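Local coordinates for protein mannose-specific lectin 3 chain 2 (Crocus vernus, PDB 3MEZ) that probably binds mannose as one of the two chain types of a heterotetrameric bulb-type lectin, and probably agglutinates trypsin-treated rabbit erythrocytes only weakly, at residues Arg4-Leu9 against Gln20-Asp25; Met15-Gln20 against Met30-Asn35; Tyr26-Arg31 against Tyr91-Gln96; Cys34-Thr39 against Ile46-Gly51. One frame throughout, in Å; residues are numbered along the deposited sequence.

Interaction 1 (Arg4-Leu9 against Gln20-Asp25)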
loop_
_atom_site.group_PDB
_atom_site.type_symbol
_atom_site.label_atom_id
_atom_site.label_comp_id
_atom_site.label_asym_id
_atom_site.label_seq_id
_atom_site.Cartn_x
_atom_site.Cartn_y
_atom_site.Cartn_z
ATOM N N ARG B 4 5.474 1.827 -2.031
ATOM C CA ARG B 4 5.096 3.000 -2.760
ATOM C C ARG B 4 6.325 3.705 -3.345
ATOM O O ARG B 4 7.297 3.870 -2.678
ATOM C CB ARG B 4 4.346 3.952 -1.873
ATOM C CG ARG B 4 3.235 3.339 -1.125
ATOM C CD ARG B 4 3.004 4.038 0.203
ATOM N NE ARG B 4 2.447 5.377 0.019
ATOM C CZ ARG B 4 1.469 5.625 -0.824
ATOM N NH1 ARG B 4 0.990 6.847 -0.983
ATOM N NH2 ARG B 4 0.999 4.633 -1.529
ATOM N N VAL B 5 6.209 4.137 -4.592
ATOM C CA VAL B 5 7.177 4.988 -5.271
ATOM C C VAL B 5 6.555 6.337 -5.712
ATOM O O VAL B 5 5.476 6.383 -6.230
ATOM C CB VAL B 5 7.784 4.271 -6.481
ATOM C CG1 VAL B 5 8.777 5.154 -7.207
ATOM C CG2 VAL B 5 8.439 3.013 -6.071
ATOM N N ARG B 6 7.299 7.407 -5.528
ATOM C CA ARG B 6 6.793 8.748 -5.694
ATOM C C ARG B 6 6.274 9.059 -7.101
ATOM O O ARG B 6 5.322 9.717 -7.233
ATOM C CB ARG B 6 7.853 9.775 -5.349
ATOM C CG ARG B 6 7.410 11.155 -5.582
ATOM C CD ARG B 6 8.321 12.220 -4.957
ATOM N NE ARG B 6 7.751 12.770 -3.726
ATOM C CZ ARG B 6 7.398 14.037 -3.568
ATOM N NH1 ARG B 6 6.892 14.439 -2.427
ATOM N NH2 ARG B 6 7.561 14.901 -4.547
ATOM N N ASN B 7 6.974 8.588 -8.116
ATOM C CA ASN B 7 6.697 8.915 -9.498
ATOM C C ASN B 7 6.097 7.809 -10.370
ATOM O O ASN B 7 5.768 8.051 -11.477
ATOM C CB ASN B 7 7.941 9.478 -10.165
ATOM C CG ASN B 7 9.058 8.470 -10.266
ATOM O OD1 ASN B 7 9.276 7.703 -9.381
ATOM N ND2 ASN B 7 9.776 8.513 -11.363
ATOM N N VAL B 8 5.956 6.606 -9.831
ATOM C CA VAL B 8 5.512 5.437 -10.563
ATOM C C VAL B 8 4.542 4.583 -9.755
ATOM O O VAL B 8 4.786 4.376 -8.619
ATOM C CB VAL B 8 6.704 4.539 -10.847
ATOM C CG1 VAL B 8 6.297 3.297 -11.533
ATOM C CG2 VAL B 8 7.765 5.252 -11.596
ATOM N N LEU B 9 3.492 4.080 -10.384
ATOM C CA LEU B 9 2.562 3.108 -9.817
ATOM C C LEU B 9 2.663 1.804 -10.614
ATOM O O LEU B 9 2.625 1.853 -11.794
ATOM C CB LEU B 9 1.123 3.617 -9.885
ATOM C CG LEU B 9 0.039 2.900 -9.089
ATOM C CD1 LEU B 9 0.173 3.249 -7.663
ATOM C CD2 LEU B 9 -1.344 3.178 -9.547
ATOM N N GLN B 20 -0.934 10.535 -4.026
ATOM C CA GLN B 20 -0.489 11.037 -5.294
ATOM C C GLN B 20 0.805 10.458 -5.828
ATOM O O GLN B 20 1.585 9.884 -5.114
ATOM C CB GLN B 20 -0.359 12.551 -5.259
ATOM C CG GLN B 20 0.751 13.045 -4.404
ATOM C CD GLN B 20 0.885 14.559 -4.363
ATOM O OE1 GLN B 20 -0.045 15.268 -4.136
ATOM N NE2 GLN B 20 2.059 15.021 -4.564
ATOM N N LEU B 21 0.976 10.652 -7.123
ATOM C CA LEU B 21 2.249 10.612 -7.780
ATOM C C LEU B 21 2.667 12.049 -8.002
ATOM O O LEU B 21 1.839 12.888 -8.170
ATOM C CB LEU B 21 2.191 9.916 -9.108
ATOM C CG LEU B 21 1.662 8.507 -9.244
ATOM C CD1 LEU B 21 1.695 8.024 -10.614
ATOM C CD2 LEU B 21 2.337 7.557 -8.342
ATOM N N ALA B 22 3.960 12.300 -7.952
ATOM C CA ALA B 22 4.524 13.613 -8.080
ATOM C C ALA B 22 5.844 13.600 -8.817
ATOM O O ALA B 22 6.637 12.750 -8.582
ATOM C CB ALA B 22 4.735 14.177 -6.736
ATOM N N THR B 23 6.060 14.578 -9.684
ATOM C CA THR B 23 7.366 14.928 -10.203
ATOM C C THR B 23 7.422 16.386 -10.606
ATOM O O THR B 23 6.515 16.879 -11.195
ATOM C CB THR B 23 7.810 14.030 -11.353
ATOM O OG1 THR B 23 9.150 14.331 -11.708
ATOM C CG2 THR B 23 7.000 14.234 -12.517
ATOM N N ARG B 24 8.501 17.052 -10.256
ATOM C CA ARG B 24 8.633 18.481 -10.464
ATOM C C ARG B 24 7.418 19.156 -9.850
ATOM O O ARG B 24 7.137 18.908 -8.751
ATOM C CB ARG B 24 8.834 18.830 -11.916
ATOM C CG ARG B 24 9.979 18.112 -12.515
ATOM C CD ARG B 24 10.449 18.658 -13.865
ATOM N NE ARG B 24 11.644 18.009 -14.361
ATOM C CZ ARG B 24 12.177 18.217 -15.549
ATOM N NH1 ARG B 24 11.637 19.036 -16.367
ATOM N NH2 ARG B 24 13.250 17.601 -15.908
ATOM N N ASP B 25 6.731 20.002 -10.605
ATOM C CA ASP B 25 5.535 20.658 -10.145
ATOM C C ASP B 25 4.239 19.953 -10.508
ATOM O O ASP B 25 3.211 20.465 -10.273
ATOM C CB ASP B 25 5.502 22.145 -10.527
ATOM C CG ASP B 25 5.600 22.388 -11.998
ATOM O OD1 ASP B 25 5.976 21.496 -12.750
ATOM O OD2 ASP B 25 5.337 23.517 -12.389
HETATM O O HOH W 1 3.192 7.425 -4.530
#
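Arg6 lays its guanidinium over Ala22, whose methyl sits beneath one face of the flat group, with NH2 of Arg6 3.6 Å from CB of Ala22. The side chain starts with CG anti to the backbone N (chi1 176°) and bends at chi3, which turns the charged end back over strand 20-23 after CG has passed 3.5 Å from O of Ala22. The backbone of Arg6 makes the direct polar link: N of Ala22 donates to O of Arg6 (3.0 Å, 161° at the hydrogen). The same oxygen also receives a CA-H...O contact from CA of Leu21 at 3.2 Å, so two neighbouring residues of the strand converge on one carbonyl. A second polar link is indirect: a water donates to O of Val5 and to O of Gln20, 3.0 Å from each. In the beta-prism II fold of bulb-type lectins this joins the N-terminal segment to the edge strand of one of the three sheets, while Leu9 belongs to another sheet, pairing through its backbone with Leu93. Leu21 lies between these two sheets, packing also on Leu93. With chi1 at -55° its methyl groups are directed at the 4-9 segment, where CD2 comes 4.0 Å from O of Val5 and 4.4 Å from CB of Leu9. Asn7 turns away, its CB resting 3.9 Å from O of Ala22, and its ND2 bonds Asn3 of the chain of Mannose-specific lectin 3 chain 1. The backbone N of Val8, buried here, has no hydrogen-bond partner in the model.

Interaction 2 (Met15-Gln20 against Met30-Asn35). Unlike the reference sequence in segment 15-20: Met15 (reference Gln).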
loop_
_atom_site.group_PDB
_atom_site.type_symbol
_atom_site.label_atom_id
_atom_site.label_comp_id
_atom_site.label_asym_id
_atom_site.label_seq_id
_atom_site.Cartn_x
_atom_site.Cartn_y
_atom_site.Cartn_z
ATOM N N MET B 15 -4.290 3.822 -5.148
ATOM C CA MET B 15 -4.213 5.129 -4.548
ATOM C C MET B 15 -5.590 5.572 -4.075
ATOM O O MET B 15 -6.548 5.397 -4.766
ATOM C CB MET B 15 -3.675 6.139 -5.533
ATOM C CG MET B 15 -2.285 5.957 -5.963
ATOM S SD MET B 15 -1.649 7.353 -6.923
ATOM C CE MET B 15 -2.462 7.075 -8.359
ATOM N N TYR B 16 -5.663 6.122 -2.882
ATOM C CA TYR B 16 -6.900 6.618 -2.354
ATOM C C TYR B 16 -6.735 7.775 -1.373
ATOM O O TYR B 16 -5.689 7.984 -0.841
ATOM C CB TYR B 16 -7.716 5.481 -1.754
ATOM C CG TYR B 16 -7.000 4.709 -0.697
ATOM C CD1 TYR B 16 -6.287 3.592 -1.004
ATOM C CD2 TYR B 16 -7.012 5.120 0.599
ATOM C CE1 TYR B 16 -5.623 2.906 -0.084
ATOM C CE2 TYR B 16 -6.349 4.442 1.546
ATOM C CZ TYR B 16 -5.654 3.335 1.213
ATOM O OH TYR B 16 -5.003 2.691 2.166
ATOM N N ASP B 17 -7.796 8.531 -1.184
ATOM C CA ASP B 17 -7.841 9.541 -0.175
ATOM C C ASP B 17 -6.698 10.549 -0.244
ATOM O O ASP B 17 -6.045 10.762 0.708
ATOM C CB ASP B 17 -7.871 8.886 1.180
ATOM C CG ASP B 17 -8.412 9.774 2.239
ATOM O OD1 ASP B 17 -9.058 10.744 1.934
ATOM O OD2 ASP B 17 -8.145 9.502 3.370
ATOM N N ASN B 18 -6.491 11.094 -1.431
ATOM C CA ASN B 18 -5.535 12.153 -1.722
ATOM C C ASN B 18 -4.090 11.720 -1.900
ATOM O O ASN B 18 -3.240 12.523 -2.048
ATOM C CB ASN B 18 -5.610 13.256 -0.713
ATOM C CG ASN B 18 -6.969 13.804 -0.580
ATOM O OD1 ASN B 18 -7.595 14.129 -1.539
ATOM N ND2 ASN B 18 -7.425 13.922 0.618
ATOM N N ALA B 19 -3.870 10.429 -1.958
ATOM C CA ALA B 19 -2.589 9.893 -2.340
ATOM C C ALA B 19 -2.214 10.353 -3.763
ATOM O O ALA B 19 -3.050 10.568 -4.554
ATOM C CB ALA B 19 -2.628 8.455 -2.279
ATOM N N GLN B 20 -0.934 10.535 -4.026
ATOM C CA GLN B 20 -0.489 11.037 -5.294
ATOM C C GLN B 20 0.805 10.458 -5.828
ATOM O O GLN B 20 1.585 9.884 -5.114
ATOM C CB GLN B 20 -0.359 12.551 -5.259
ATOM C CG GLN B 20 0.751 13.045 -4.404
ATOM C CD GLN B 20 0.885 14.559 -4.363
ATOM O OE1 GLN B 20 -0.045 15.268 -4.136
ATOM N NE2 GLN B 20 2.059 15.021 -4.564
ATOM N N MET B 30 -5.453 11.067 -6.540
ATOM C CA MET B 30 -6.722 10.400 -6.390
ATOM C C MET B 30 -7.379 11.045 -5.197
ATOM O O MET B 30 -7.138 10.706 -4.081
ATOM C CB MET B 30 -6.558 8.913 -6.178
ATOM C CG MET B 30 -7.824 8.170 -6.039
ATOM S SD MET B 30 -8.808 8.176 -7.547
ATOM C CE MET B 30 -10.265 8.915 -7.054
ATOM N N ARG B 31 -8.208 12.016 -5.489
ATOM C CA ARG B 31 -8.834 12.860 -4.508
ATOM C C ARG B 31 -9.903 12.159 -3.686
ATOM O O ARG B 31 -10.484 11.208 -4.114
ATOM C CB ARG B 31 -9.412 14.106 -5.180
ATOM C CG ARG B 31 -8.421 15.013 -5.862
ATOM C CD ARG B 31 -9.085 16.256 -6.437
ATOM N NE ARG B 31 -8.119 17.295 -6.759
ATOM C CZ ARG B 31 -8.378 18.444 -7.372
ATOM N NH1 ARG B 31 -9.580 18.747 -7.752
ATOM N NH2 ARG B 31 -7.424 19.293 -7.580
ATOM N N ASP B 32 -10.178 12.710 -2.519
ATOM C CA ASP B 32 -11.174 12.187 -1.612
ATOM C C ASP B 32 -12.604 12.375 -2.121
ATOM O O ASP B 32 -13.514 11.963 -1.486
ATOM C CB ASP B 32 -11.019 12.734 -0.195
ATOM C CG ASP B 32 -11.062 14.234 -0.130
ATOM O OD1 ASP B 32 -11.693 14.863 -0.958
ATOM O OD2 ASP B 32 -10.432 14.796 0.737
ATOM N N ASP B 33 -12.755 13.059 -3.242
ATOM C CA ASP B 33 -14.039 13.232 -3.903
ATOM C C ASP B 33 -14.279 12.353 -5.117
ATOM O O ASP B 33 -15.212 12.564 -5.809
ATOM C CB ASP B 33 -14.320 14.685 -4.208
ATOM C CG ASP B 33 -13.591 15.198 -5.418
ATOM O OD1 ASP B 33 -12.762 14.488 -5.983
ATOM O OD2 ASP B 33 -13.817 16.346 -5.769
ATOM N N CYS B 34 -13.418 11.368 -5.321
ATOM C CA CYS B 34 -13.507 10.368 -6.380
ATOM C C CYS B 34 -13.003 10.817 -7.749
ATOM O O CYS B 34 -13.118 10.092 -8.677
ATOM C CB CYS B 34 -14.909 9.776 -6.499
ATOM S SG CYS B 34 -15.009 8.138 -7.207
ATOM N N ASN B 35 -12.437 12.007 -7.806
ATOM C CA ASN B 35 -11.835 12.572 -9.001
ATOM C C ASN B 35 -10.323 12.351 -9.045
ATOM O O ASN B 35 -9.635 12.634 -8.107
ATOM C CB ASN B 35 -12.178 14.069 -9.122
ATOM C CG ASN B 35 -12.077 14.607 -10.553
ATOM O OD1 ASN B 35 -12.003 13.875 -11.485
ATOM N ND2 ASN B 35 -12.076 15.902 -10.691
HETATM O O HOH W 2 -10.039 8.661 -2.928
HETATM O O HOH W 3 -9.639 12.905 3.175
#
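The type I' turn from Tyr16 to Ala19 lies against the type I turn from Arg31 to Cys34, with N of Asn18 donating to O of Met30 (2.8 Å) and N of Met30 returning a bond to O of Ala19 (3.2 Å). Asn18 carries the side-chain link with both ends of its amide. Its OD1 accepts from N of Asp32 at 3.1 Å, the donor standing 49° above the carbonyl plane, and its ND2 gives a straighter bond to OD2 of Asp32, also 3.1 Å. That carboxylate is met from above its plane, the two flat groups being turned 72° apart, and the paired bonds probably fix the rotation of the amide. Asp17 brings a second carboxylate near: its OD1 is 4.4 Å from OD2 of Asp32, and a water donating to both oxygens probably eases the repulsion. On the inner side, CG of Met30 passes 3.3 Å from O of Met15. CB of Met15 meets CB of Met30 at 4.1 Å. Both side chains pack on Met61 of strand 60-63. In this beta-prism II fold the first turn carries the chain from strand 14-16 to strand 20-23 of the next sheet; the second links strands 26-30 and 36-40 within that sheet and ends at Cys34, disulfide-bonded to Cys59.

Interaction 3 (Tyr26-Arg31 against Tyr91-Gln96)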
loop_
_atom_site.group_PDB
_atom_site.type_symbol
_atom_site.label_atom_id
_atom_site.label_comp_id
_atom_site.label_asym_id
_atom_site.label_seq_id
_atom_site.Cartn_x
_atom_site.Cartn_y
_atom_site.Cartn_z
ATOM N N TYR B 26 4.342 18.765 -11.075
ATOM C CA TYR B 26 3.216 17.923 -11.448
ATOM C C TYR B 26 2.824 16.966 -10.335
ATOM O O TYR B 26 3.640 16.451 -9.658
ATOM C CB TYR B 26 3.517 17.099 -12.694
ATOM C CG TYR B 26 3.866 17.871 -13.923
ATOM C CD1 TYR B 26 5.152 17.945 -14.359
ATOM C CD2 TYR B 26 2.912 18.523 -14.647
ATOM C CE1 TYR B 26 5.468 18.638 -15.464
ATOM C CE2 TYR B 26 3.217 19.211 -15.753
ATOM C CZ TYR B 26 4.494 19.267 -16.160
ATOM O OH TYR B 26 4.813 19.969 -17.246
ATOM N N SER B 27 1.538 16.755 -10.193
ATOM C CA SER B 27 1.001 15.694 -9.377
ATOM C C SER B 27 -0.214 14.990 -9.990
ATOM O O SER B 27 -1.012 15.596 -10.622
ATOM C CB SER B 27 0.661 16.240 -8.008
ATOM O OG SER B 27 -0.296 17.248 -8.076
ATOM N N LEU B 28 -0.333 13.703 -9.777
ATOM C CA LEU B 28 -1.551 12.999 -10.068
ATOM C C LEU B 28 -2.172 12.564 -8.789
ATOM O O LEU B 28 -1.661 11.690 -8.184
ATOM C CB LEU B 28 -1.208 11.767 -10.859
ATOM C CG LEU B 28 -1.990 11.091 -11.979
ATOM C CD1 LEU B 28 -1.956 9.638 -11.891
ATOM C CD2 LEU B 28 -3.361 11.590 -12.197
ATOM N N VAL B 29 -3.299 13.154 -8.441
ATOM C CA VAL B 29 -3.997 12.911 -7.178
ATOM C C VAL B 29 -5.324 12.139 -7.298
ATOM O O VAL B 29 -6.183 12.505 -8.035
ATOM C CB VAL B 29 -4.329 14.231 -6.459
ATOM C CG1 VAL B 29 -4.871 13.963 -5.129
ATOM C CG2 VAL B 29 -3.141 15.125 -6.357
ATOM N N MET B 30 -5.453 11.067 -6.540
ATOM C CA MET B 30 -6.722 10.400 -6.390
ATOM C C MET B 30 -7.379 11.045 -5.197
ATOM O O MET B 30 -7.138 10.706 -4.081
ATOM C CB MET B 30 -6.558 8.913 -6.178
ATOM C CG MET B 30 -7.824 8.170 -6.039
ATOM S SD MET B 30 -8.808 8.176 -7.547
ATOM C CE MET B 30 -10.265 8.915 -7.054
ATOM N N ARG B 31 -8.208 12.016 -5.489
ATOM C CA ARG B 31 -8.834 12.860 -4.508
ATOM C C ARG B 31 -9.903 12.159 -3.686
ATOM O O ARG B 31 -10.484 11.208 -4.114
ATOM C CB ARG B 31 -9.412 14.106 -5.180
ATOM C CG ARG B 31 -8.421 15.013 -5.862
ATOM C CD ARG B 31 -9.085 16.256 -6.437
ATOM N NE ARG B 31 -8.119 17.295 -6.759
ATOM C CZ ARG B 31 -8.378 18.444 -7.372
ATOM N NH1 ARG B 31 -9.580 18.747 -7.752
ATOM N NH2 ARG B 31 -7.424 19.293 -7.580
ATOM N N TYR B 91 2.449 -3.968 -15.482
ATOM C CA TYR B 91 2.422 -2.666 -16.108
ATOM C C TYR B 91 2.888 -1.560 -15.149
ATOM O O TYR B 91 2.982 -1.757 -13.970
ATOM C CB TYR B 91 1.054 -2.342 -16.661
ATOM C CG TYR B 91 0.617 -3.154 -17.850
ATOM C CD1 TYR B 91 0.271 -4.465 -17.715
ATOM C CD2 TYR B 91 0.562 -2.598 -19.115
ATOM C CE1 TYR B 91 -0.145 -5.192 -18.788
ATOM C CE2 TYR B 91 0.174 -3.298 -20.145
ATOM C CZ TYR B 91 -0.161 -4.600 -20.001
ATOM O OH TYR B 91 -0.559 -5.308 -21.049
ATOM N N VAL B 92 3.240 -0.427 -15.705
ATOM C CA VAL B 92 3.686 0.660 -14.927
ATOM C C VAL B 92 3.041 1.958 -15.410
ATOM O O VAL B 92 2.892 2.165 -16.557
ATOM C CB VAL B 92 5.213 0.642 -14.928
ATOM C CG1 VAL B 92 5.779 1.547 -15.941
ATOM C CG2 VAL B 92 5.723 0.795 -13.646
ATOM N N LEU B 93 2.585 2.760 -14.481
ATOM C CA LEU B 93 2.077 4.095 -14.729
ATOM C C LEU B 93 3.159 5.042 -14.235
ATOM O O LEU B 93 3.485 5.034 -13.077
ATOM C CB LEU B 93 0.824 4.347 -13.934
ATOM C CG LEU B 93 -0.265 5.405 -14.167
ATOM C CD1 LEU B 93 -0.763 6.150 -12.953
ATOM C CD2 LEU B 93 -0.019 6.323 -15.287
ATOM N N ILE B 94 3.697 5.835 -15.133
ATOM C CA ILE B 94 4.722 6.788 -14.823
ATOM C C ILE B 94 4.251 8.232 -14.959
ATOM O O ILE B 94 3.747 8.617 -15.954
ATOM C CB ILE B 94 5.945 6.599 -15.729
ATOM C CG1 ILE B 94 6.458 5.168 -15.693
ATOM C CG2 ILE B 94 7.035 7.504 -15.343
ATOM C CD1 ILE B 94 7.471 4.883 -16.632
ATOM N N LEU B 95 4.457 9.030 -13.932
ATOM C CA LEU B 95 4.222 10.442 -14.072
ATOM C C LEU B 95 5.516 11.067 -14.539
ATOM O O LEU B 95 6.425 11.228 -13.806
ATOM C CB LEU B 95 3.748 11.082 -12.786
ATOM C CG LEU B 95 3.401 12.556 -12.816
ATOM C CD1 LEU B 95 2.248 12.829 -13.708
ATOM C CD2 LEU B 95 3.145 13.107 -11.453
ATOM N N GLN B 96 5.561 11.350 -15.819
ATOM C CA GLN B 96 6.753 11.822 -16.494
ATOM C C GLN B 96 7.102 13.308 -16.348
ATOM O O GLN B 96 6.275 14.123 -16.163
ATOM C CB GLN B 96 6.726 11.445 -17.978
ATOM C CG GLN B 96 6.321 10.071 -18.290
ATOM C CD GLN B 96 6.350 9.745 -19.748
ATOM O OE1 GLN B 96 6.299 10.611 -20.581
ATOM N NE2 GLN B 96 6.405 8.490 -20.044
#
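Leu93 and Leu95 both set CG anti to the backbone N (chi1 -160° and -177°), and this carries their methyl groups across to strand 26-30, while the CB of Tyr26 points from its backbone toward strand 92-95. Side chains of two of the three sheets of the beta-prism II fold meet here in its interior, and no hydrogen bond joins 26-31 to 91-96. The strands run at 132° to each other, with their axes 8.8 Å apart at closest approach. CD2 of Leu95 does most of the touching. It lies against the backbone of strand 26-30, 3.8 Å from O of Tyr26 and close to CA of Ser27 and N of Leu28, and also meets CB of Tyr26. One methyl thus spans three successive residues of the opposing strand. Leu21 and Leu9 pack on Leu93 from strands 20-23 and 8-10, and Leu36 and Leu38 reach Leu28 from strand 36-40, so the leucines of several strands gather in the interior of the prism. At the other end of the contact, the backbone O of Gln96 approaches the Tyr26 ring obliquely. Leu28 and Leu93 point at each other tip to tip, CD1 of Leu28 lying 3.8 Å from CD1 of Leu93.

Interaction 4 (Cys34-Thr39 against Ile46-Gly51). Unlike the reference sequence in segment 46-51: Val47 (reference Ser).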
loop_
_atom_site.group_PDB
_atom_site.type_symbol
_atom_site.label_atom_id
_atom_site.label_comp_id
_atom_site.label_asym_id
_atom_site.label_seq_id
_atom_site.Cartn_x
_atom_site.Cartn_y
_atom_site.Cartn_z
ATOM N N CYS B 34 -13.418 11.368 -5.321
ATOM C CA CYS B 34 -13.507 10.368 -6.380
ATOM C C CYS B 34 -13.003 10.817 -7.749
ATOM O O CYS B 34 -13.118 10.092 -8.677
ATOM C CB CYS B 34 -14.909 9.776 -6.499
ATOM S SG CYS B 34 -15.009 8.138 -7.207
ATOM N N ASN B 35 -12.437 12.007 -7.806
ATOM C CA ASN B 35 -11.835 12.572 -9.001
ATOM C C ASN B 35 -10.323 12.351 -9.045
ATOM O O ASN B 35 -9.635 12.634 -8.107
ATOM C CB ASN B 35 -12.178 14.069 -9.122
ATOM C CG ASN B 35 -12.077 14.607 -10.553
ATOM O OD1 ASN B 35 -12.003 13.875 -11.485
ATOM N ND2 ASN B 35 -12.076 15.902 -10.691
ATOM N N LEU B 36 -9.845 11.858 -10.168
ATOM C CA LEU B 36 -8.434 11.645 -10.392
ATOM C C LEU B 36 -7.931 12.818 -11.177
ATOM O O LEU B 36 -8.352 13.032 -12.259
ATOM C CB LEU B 36 -8.236 10.425 -11.251
ATOM C CG LEU B 36 -7.030 9.500 -11.187
ATOM C CD1 LEU B 36 -6.607 8.985 -12.502
ATOM C CD2 LEU B 36 -5.873 9.970 -10.353
ATOM N N VAL B 37 -7.025 13.566 -10.616
ATOM C CA VAL B 37 -6.642 14.819 -11.198
ATOM C C VAL B 37 -5.150 14.969 -11.424
ATOM O O VAL B 37 -4.377 14.747 -10.559
ATOM C CB VAL B 37 -7.132 15.997 -10.337
ATOM C CG1 VAL B 37 -6.772 17.323 -10.958
ATOM C CG2 VAL B 37 -8.600 15.911 -10.126
ATOM N N LEU B 38 -4.773 15.405 -12.601
ATOM C CA LEU B 38 -3.408 15.682 -12.874
ATOM C C LEU B 38 -3.189 17.188 -13.007
ATOM O O LEU B 38 -3.732 17.815 -13.853
ATOM C CB LEU B 38 -3.029 14.923 -14.106
ATOM C CG LEU B 38 -1.791 15.210 -14.879
ATOM C CD1 LEU B 38 -0.835 15.968 -14.094
ATOM C CD2 LEU B 38 -1.208 13.992 -15.384
ATOM N N THR B 39 -2.376 17.741 -12.133
ATOM C CA THR B 39 -2.201 19.167 -12.070
ATOM C C THR B 39 -0.766 19.623 -12.076
ATOM O O THR B 39 0.090 18.906 -11.718
ATOM C CB THR B 39 -2.807 19.747 -10.851
ATOM O OG1 THR B 39 -2.289 19.091 -9.720
ATOM C CG2 THR B 39 -4.245 19.590 -10.877
ATOM N N ILE B 46 -5.301 22.420 -13.812
ATOM C CA ILE B 46 -5.626 21.049 -14.056
ATOM C C ILE B 46 -5.300 20.665 -15.470
ATOM O O ILE B 46 -5.885 21.168 -16.368
ATOM C CB ILE B 46 -7.116 20.880 -13.899
ATOM C CG1 ILE B 46 -7.532 21.144 -12.455
ATOM C CG2 ILE B 46 -7.545 19.540 -14.367
ATOM C CD1 ILE B 46 -8.692 20.452 -12.069
ATOM N N VAL B 47 -4.295 19.840 -15.663
ATOM C CA VAL B 47 -3.984 19.263 -16.969
ATOM C C VAL B 47 -4.953 18.215 -17.529
ATOM O O VAL B 47 -5.194 18.169 -18.703
ATOM C CB VAL B 47 -2.544 18.775 -17.087
ATOM C CG1 VAL B 47 -2.323 18.155 -18.416
ATOM C CG2 VAL B 47 -1.595 19.902 -16.929
ATOM N N TRP B 48 -5.434 17.341 -16.668
ATOM C CA TRP B 48 -6.358 16.280 -17.016
ATOM C C TRP B 48 -7.104 15.887 -15.768
ATOM O O TRP B 48 -6.572 16.012 -14.702
ATOM C CB TRP B 48 -5.582 15.085 -17.524
ATOM C CG TRP B 48 -6.349 13.931 -17.925
ATOM C CD1 TRP B 48 -6.789 13.662 -19.152
ATOM C CD2 TRP B 48 -6.747 12.833 -17.114
ATOM N NE1 TRP B 48 -7.447 12.496 -19.173
ATOM C CE2 TRP B 48 -7.438 11.959 -17.927
ATOM C CE3 TRP B 48 -6.599 12.519 -15.775
ATOM C CZ2 TRP B 48 -7.980 10.793 -17.453
ATOM C CZ3 TRP B 48 -7.132 11.379 -15.308
ATOM C CH2 TRP B 48 -7.815 10.524 -16.130
ATOM N N GLU B 49 -8.324 15.419 -15.935
ATOM C CA GLU B 49 -9.103 14.877 -14.847
ATOM C C GLU B 49 -10.054 13.792 -15.332
ATOM O O GLU B 49 -10.446 13.773 -16.458
ATOM C CB GLU B 49 -9.842 15.980 -14.122
ATOM C CG GLU B 49 -11.004 16.512 -14.841
ATOM C CD GLU B 49 -11.705 17.575 -14.076
ATOM O OE1 GLU B 49 -12.386 17.253 -13.135
ATOM O OE2 GLU B 49 -11.574 18.741 -14.419
ATOM N N SER B 50 -10.385 12.860 -14.471
ATOM C CA SER B 50 -11.369 11.876 -14.807
ATOM C C SER B 50 -12.765 12.484 -14.856
ATOM O O SER B 50 -13.622 11.951 -15.455
ATOM C CB SER B 50 -11.312 10.691 -13.857
ATOM O OG SER B 50 -11.572 11.088 -12.581
ATOM N N GLY B 51 -12.942 13.621 -14.234
ATOM C CA GLY B 51 -14.240 14.217 -14.062
ATOM C C GLY B 51 -15.257 13.354 -13.347
ATOM O O GLY B 51 -16.354 13.240 -13.771
#
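Backbone bonds pair Leu38 with Trp48 across an antiparallel hairpin: N of Leu38 donates to O of Trp48 (2.8 Å, 172°). N of Ser50 bonds O of Leu36 at 3.0 Å, and CA of Glu49 adds a CA-H...O contact to the same oxygen. At the other end O of Leu38 takes two weak bonds, from N of Val47 and N of Trp48; both residues face Leu38, which makes a classic beta bulge and shifts the register by one before Thr39 pairs with Ile46. Among the polar side chains, Asn35 swings its CG anti to the backbone N (chi1 -157°), placing the amide beside Glu49. Its ND2 reaches OE1 of Glu49 (2.8 Å) on the anti side of the carboxylate and 35° out of that plane, while OD1 lies 3.0 Å from OG of Ser50. Thr52 adds a backbone N-H to OD1 and a hydroxyl partner for Ser50. The apolar contacts divide between the two faces. On one, CD1 of Leu36 touches CZ3 at the far end of the Trp48 indole at 3.7 Å. On the other, CG1 of Val37 meets CD1 of Ile46 at 3.8 Å, the side chains crossing at about a right angle, and CG2 of Thr39 rests 3.8 Å from CA of Ile46. In this sheet strand 36-40 has strand 26-30 as its other neighbour, strand 45-49 is outermost within the chain, and the Trp48 ring packs edge-to-face with Trp105 of the chain of Mannose-specific lectin 3 chain 1.

Overall arrangement
From the N terminus, interaction 1 closes the first loop, bringing 4-9 back to strand 20-23 around strand 14-16. Interaction 2 crosses it, since 15-20 starts within that loop and finds its partner beyond it at 30-35; the two share Gln20. Interaction 3 then closes the longest loop, from 26-31 to 91-96, and the hairpin of interaction 4 lies wholly within it. Strands 20-23, 26-30, 36-40 and 45-49 form one sheet, to which all four contacts belong or lead. Interactions 1 and 3 tie it to the sheet of strands 8-10 and 92-95, and interaction 2 ties it to that of strand 14-16, so that together they reach all three sheets of the prism.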